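Local coordinates for protein SMG-7 (PDB 3ZHE) that pairs with SMG-5 through 14-3-3-like domains in a heterodimer required for efficient nonsense-mediated mRNA decay, at residues V132-G137 against E151-S156. Sequence-based numbering, arbitrary orientation.
Sequences VLLRMG and EYYEQS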
# COMPACT_ATOMS: atom_id res chain seq x y z
N VAL B 132 -5.22 0.14 12.24
CA VAL B 132 -4.45 -0.98 11.72
C VAL B 132 -2.97 -0.62 11.62
O VAL B 132 -2.10 -1.39 12.05
CB VAL B 132 -4.98 -1.43 10.34
CG1 VAL B 132 -3.98 -2.34 9.65
CG2 VAL B 132 -6.33 -2.11 10.49
N LEU B 133 -2.69 0.56 11.06
CA LEU B 133 -1.31 1.05 10.97
C LEU B 133 -0.68 1.21 12.35
O LEU B 133 0.49 0.86 12.55
CB LEU B 133 -1.27 2.37 10.20
CG LEU B 133 -1.56 2.27 8.70
CD1 LEU B 133 -1.68 3.65 8.08
CD2 LEU B 133 -0.47 1.47 8.02
N LEU B 134 -1.45 1.73 13.30
CA LEU B 134 -1.00 1.89 14.68
C LEU B 134 -0.55 0.56 15.27
O LEU B 134 0.55 0.44 15.82
CB LEU B 134 -2.11 2.50 15.54
CG LEU B 134 -1.94 2.37 17.06
CD1 LEU B 134 -0.78 3.22 17.56
CD2 LEU B 134 -3.23 2.74 17.78
N ARG B 135 -1.41 -0.45 15.14
CA ARG B 135 -1.13 -1.75 15.74
C ARG B 135 -0.02 -2.52 15.03
O ARG B 135 0.73 -3.27 15.67
CB ARG B 135 -2.41 -2.59 15.84
CG ARG B 135 -3.45 -2.01 16.78
CD ARG B 135 -2.80 -1.41 18.02
NE ARG B 135 -3.78 -0.86 18.95
CZ ARG B 135 -3.46 -0.25 20.09
NH1 ARG B 135 -2.19 -0.10 20.43
NH2 ARG B 135 -4.42 0.21 20.88
N MET B 136 0.10 -2.34 13.72
CA MET B 136 1.24 -2.88 12.99
C MET B 136 2.51 -2.22 13.51
O MET B 136 3.57 -2.85 13.59
CB MET B 136 1.10 -2.65 11.48
CG MET B 136 0.22 -3.66 10.78
SD MET B 136 0.83 -5.35 10.96
CE MET B 136 2.44 -5.21 10.19
N GLY B 137 2.40 -0.94 13.86
CA GLY B 137 3.49 -0.22 14.49
C GLY B 137 3.89 -0.86 15.81
O GLY B 137 5.08 -1.08 16.07
N GLU B 151 7.76 4.35 11.05
CA GLU B 151 7.06 4.62 9.79
C GLU B 151 5.55 4.37 9.95
O GLU B 151 4.74 5.25 9.65
CB GLU B 151 7.64 3.77 8.65
CG GLU B 151 9.09 4.09 8.31
CD GLU B 151 9.58 3.35 7.08
OE1 GLU B 151 8.80 2.57 6.49
OE2 GLU B 151 10.76 3.54 6.69
N TYR B 152 5.20 3.18 10.43
CA TYR B 152 3.80 2.83 10.68
C TYR B 152 3.13 3.85 11.60
O TYR B 152 2.01 4.28 11.35
CB TYR B 152 3.70 1.43 11.29
CG TYR B 152 3.88 0.28 10.32
CD1 TYR B 152 2.85 -0.12 9.48
CD2 TYR B 152 5.08 -0.42 10.25
CE1 TYR B 152 3.01 -1.16 8.59
CE2 TYR B 152 5.25 -1.47 9.37
CZ TYR B 152 4.22 -1.84 8.54
OH TYR B 152 4.38 -2.88 7.66
N TYR B 153 3.84 4.22 12.66
CA TYR B 153 3.33 5.19 13.63
C TYR B 153 3.06 6.56 13.02
O TYR B 153 2.02 7.16 13.27
CB TYR B 153 4.31 5.34 14.80
CG TYR B 153 4.25 4.21 15.81
CD1 TYR B 153 3.09 3.47 15.98
CD2 TYR B 153 5.36 3.89 16.58
CE1 TYR B 153 3.04 2.44 16.90
CE2 TYR B 153 5.31 2.86 17.50
CZ TYR B 153 4.15 2.14 17.65
OH TYR B 153 4.11 1.11 18.57
N GLU B 154 4.01 7.06 12.23
CA GLU B 154 3.87 8.37 11.60
C GLU B 154 2.74 8.37 10.59
O GLU B 154 1.97 9.34 10.50
CB GLU B 154 5.18 8.79 10.94
CG GLU B 154 6.30 9.14 11.91
CD GLU B 154 7.62 9.39 11.21
OE1 GLU B 154 7.67 9.27 9.97
OE2 GLU B 154 8.61 9.72 11.90
N GLN B 155 2.63 7.29 9.82
CA GLN B 155 1.53 7.14 8.88
C GLN B 155 0.19 7.17 9.61
O GLN B 155 -0.71 7.94 9.26
CB GLN B 155 1.68 5.86 8.06
CG GLN B 155 2.86 5.87 7.09
CD GLN B 155 3.07 4.54 6.40
OE1 GLN B 155 2.28 3.61 6.55
NE2 GLN B 155 4.15 4.44 5.63
N SER B 156 0.08 6.33 10.64
CA SER B 156 -1.12 6.27 11.48
C SER B 156 -1.50 7.64 12.03
O SER B 156 -2.66 8.03 12.00
CB SER B 156 -0.91 5.27 12.62
OG SER B 156 -1.91 5.40 13.62
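Tyr153 OH lies against the backbone of Gly137 and is gripped by three groups beyond the two segments. It is hydrogen-bonded to Asp138 and Arg141, farther along helix 122-142, and to Gln169 of helix 164-176. Leu134 CD1 lies 4.0 Å from Tyr153 CE1, and Leu134 O meets the ring at its edge. Gly137 has no side chain, and its CA comes within 3.6 Å of Tyr152 CB. The Tyr152 ring lies on the other flank of helix 122-142. Met136 CB sits over one face of this ring, 4.0 Å from its centroid, in a CH-pi contact. The Met136 chain bends at chi2 and chi3 (both -60°), and this brings CE back to Tyr152 OH. Leu133 CD2 meets the ring at its edge, 4.0 Å from Tyr152 CD1, and also touches Gln155 OE1. At the other end, Ser156 CB packs on Leu133 CB at 3.8 Å. Ser156 OG is hydrogen-bonded to Ala130 O, one turn before Leu134. No hydrogen bond joins the two segments directly. Their axes approach to 7.7 Å and run nearly antiparallel, at 159°. Two successive helices packed antiparallel in this way are consistent with the TPR hairpin predicted here.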